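Long-range contact in flavin prenyltransferase UbiX (Methanocaldococcus jannaschii, PDB 6M8V), which probably makes the prenylated flavin cofactor of UbiD decarboxylases by joining a dimethylallyl group to N5 and C6 of FMN: residues 13-18 / 158-163. Residues are numbered along the deposited sequence; the frame is centred on the assembly and turned at random.
Sequences VIYAKR and DIINFV
I160 reaches from helix 156-171 into the side of helix 13-22, where I14, Y15 and R18 receive its two branches. The short helix axes cross at -69° and approach to 9.6 Å. The CD1 end of I160 lies 3.8 Å from CG2 of I14 and 3.7 Å from CE1 of Y15, its chain running at about a right angle to both partners. Its other branch, CG2, reaches CB of R18 at 3.8 Å and lies under one face of the guanidinium, with the Y15 ring also near. The ring of Y15 meets V163 obliquely: its CD1-CE1 side lies against both methyls of the valine, CE1 3.4 Å from CG2 of V163. R18 leaves its backbone with CG anti to N (chi1 -179°), then bends at chi2 and chi3, which folds the guanidinium over I160 and brings NH1 to N161. There NH1 donates to OD1 of N161 at 2.9 Å. The oxygen lies close to the guanidinium plane, but the donor stands well above the carbonyl plane; the guanidinium and amide planes are 59° apart. A salt bridge from NE of R18 to E21 holds the other part of the group. With an alanine here, N161 OD1 would probably lose this donor, E21 one of its positive partners, and CG2 of I160 the guanidinium over it. F149 of a second subunit packs on I14 and I160 and sets its ring roughly perpendicular to that of Y15, so the contact also belongs to the subunit interface. The side chain of Y15 lies about 5 Å from that of R120, which lines the FMN pocket. The contact joins helix 156-171 to helix 13-22, the helix after strand 2-7 inside the parallel sheet, by an apolar centre with a polar margin, a charged group serving both.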
loop_
_atom_site.group_PDB
_atom_site.type_symbol
_atom_site.label_atom_id
_atom_site.label_comp_id
_atom_site.label_asym_id
_atom_site.label_seq_id
_atom_site.Cartn_x
_atom_site.Cartn_y
_atom_site.Cartn_z
ATOM N N VAL A 13 -8.529 35.868 -3.951
ATOM C CA VAL A 13 -8.172 36.252 -5.311
ATOM C C VAL A 13 -7.284 37.487 -5.355
ATOM O O VAL A 13 -6.704 37.781 -6.406
ATOM C CB VAL A 13 -9.441 36.486 -6.156
ATOM C CG1 VAL A 13 -10.092 35.155 -6.514
ATOM C CG2 VAL A 13 -10.419 37.385 -5.414
ATOM N N ILE A 14 -7.159 38.214 -4.240
ATOM C CA ILE A 14 -6.228 39.339 -4.183
ATOM C C ILE A 14 -4.804 38.880 -4.463
ATOM O O ILE A 14 -4.003 39.630 -5.033
ATOM C CB ILE A 14 -6.332 40.055 -2.821
ATOM C CG1 ILE A 14 -5.448 41.302 -2.802
ATOM C CG2 ILE A 14 -5.970 39.110 -1.681
ATOM C CD1 ILE A 14 -5.623 42.143 -1.563
ATOM N N TYR A 15 -4.464 37.644 -4.078
ATOM C CA TYR A 15 -3.150 37.110 -4.414
ATOM C C TYR A 15 -2.957 37.047 -5.921
ATOM O O TYR A 15 -1.885 37.387 -6.432
ATOM C CB TYR A 15 -2.964 35.718 -3.809
ATOM C CG TYR A 15 -2.900 35.654 -2.302
ATOM C CD1 TYR A 15 -1.883 36.283 -1.599
ATOM C CD2 TYR A 15 -3.834 34.916 -1.584
ATOM C CE1 TYR A 15 -1.821 36.206 -0.217
ATOM C CE2 TYR A 15 -3.774 34.831 -0.206
ATOM C CZ TYR A 15 -2.765 35.479 0.470
ATOM O OH TYR A 15 -2.704 35.390 1.839
ATOM N N ALA A 16 -3.984 36.608 -6.651
ATOM C CA ALA A 16 -3.872 36.522 -8.104
ATOM C C ALA A 16 -3.754 37.905 -8.732
ATOM O O ALA A 16 -2.996 38.096 -9.691
ATOM C CB ALA A 16 -5.071 35.770 -8.680
ATOM N N LYS A 17 -4.497 38.880 -8.206
ATOM C CA LYS A 17 -4.417 40.238 -8.733
ATOM C C LYS A 17 -3.012 40.804 -8.556
ATOM O O LYS A 17 -2.421 41.334 -9.503
ATOM C CB LYS A 17 -5.458 41.129 -8.049
ATOM C CG LYS A 17 -5.452 42.594 -8.512
ATOM C CD LYS A 17 -6.444 43.430 -7.707
ATOM C CE LYS A 17 -6.428 44.905 -8.114
ATOM N NZ LYS A 17 -5.093 45.546 -7.922
ATOM N N ARG A 18 -2.453 40.674 -7.349
ATOM C CA ARG A 18 -1.113 41.190 -7.092
ATOM C C ARG A 18 -0.061 40.470 -7.930
ATOM O O ARG A 18 0.862 41.104 -8.453
ATOM C CB ARG A 18 -0.782 41.077 -5.605
ATOM C CG ARG A 18 0.593 41.617 -5.223
ATOM C CD ARG A 18 0.732 43.114 -5.529
ATOM N NE ARG A 18 -0.482 43.865 -5.214
ATOM C CZ ARG A 18 -0.858 44.203 -3.983
ATOM N NH1 ARG A 18 -0.115 43.860 -2.937
ATOM N NH2 ARG A 18 -1.981 44.884 -3.796
ATOM N N ASP A 158 1.485 44.187 2.859
ATOM C CA ASP A 158 2.749 43.507 3.137
ATOM C C ASP A 158 2.576 41.994 3.186
ATOM O O ASP A 158 3.490 41.247 2.822
ATOM C CB ASP A 158 3.337 43.989 4.461
ATOM C CG ASP A 158 3.889 45.398 4.388
ATOM O OD1 ASP A 158 4.253 45.854 3.281
ATOM O OD2 ASP A 158 3.963 46.045 5.453
ATOM N N ILE A 159 1.424 41.527 3.660
ATOM C CA ILE A 159 1.161 40.096 3.681
ATOM C C ILE A 159 0.995 39.571 2.262
ATOM O O ILE A 159 1.563 38.533 1.901
ATOM C CB ILE A 159 -0.070 39.809 4.556
ATOM C CG1 ILE A 159 0.241 40.167 6.014
ATOM C CG2 ILE A 159 -0.508 38.360 4.411
ATOM C CD1 ILE A 159 -0.851 39.810 6.978
ATOM N N ILE A 160 0.244 40.296 1.426
ATOM C CA ILE A 160 0.025 39.866 0.046
ATOM C C ILE A 160 1.338 39.847 -0.728
ATOM O O ILE A 160 1.578 38.958 -1.553
ATOM C CB ILE A 160 -1.018 40.768 -0.641
ATOM C CG1 ILE A 160 -2.256 40.924 0.239
ATOM C CG2 ILE A 160 -1.393 40.206 -2.007
ATOM C CD1 ILE A 160 -2.912 39.615 0.602
ATOM N N ASN A 161 2.212 40.823 -0.473
ATOM C CA ASN A 161 3.467 40.898 -1.213
ATOM C C ASN A 161 4.450 39.818 -0.776
ATOM O O ASN A 161 5.293 39.394 -1.575
ATOM C CB ASN A 161 4.092 42.287 -1.052
ATOM C CG ASN A 161 3.382 43.342 -1.878
ATOM O OD1 ASN A 161 2.700 43.025 -2.850
ATOM N ND2 ASN A 161 3.544 44.605 -1.497
ATOM N N PHE A 162 4.375 39.374 0.479
ATOM C CA PHE A 162 5.184 38.232 0.898
ATOM C C PHE A 162 4.802 36.983 0.112
ATOM O O PHE A 162 5.663 36.301 -0.460
ATOM C CB PHE A 162 5.024 37.984 2.401
ATOM C CG PHE A 162 5.743 36.752 2.889
ATOM C CD1 PHE A 162 7.050 36.832 3.336
ATOM C CD2 PHE A 162 5.117 35.511 2.887
ATOM C CE1 PHE A 162 7.718 35.707 3.775
ATOM C CE2 PHE A 162 5.780 34.380 3.319
ATOM C CZ PHE A 162 7.084 34.479 3.766
ATOM N N VAL A 163 3.506 36.663 0.085
ATOM C CA VAL A 163 3.034 35.475 -0.620
ATOM C C VAL A 163 3.415 35.541 -2.094
ATOM O O VAL A 163 3.921 34.568 -2.667
ATOM C CB VAL A 163 1.514 35.317 -0.437
ATOM C CG1 VAL A 163 0.990 34.159 -1.285
ATOM C CG2 VAL A 163 1.173 35.110 1.042
#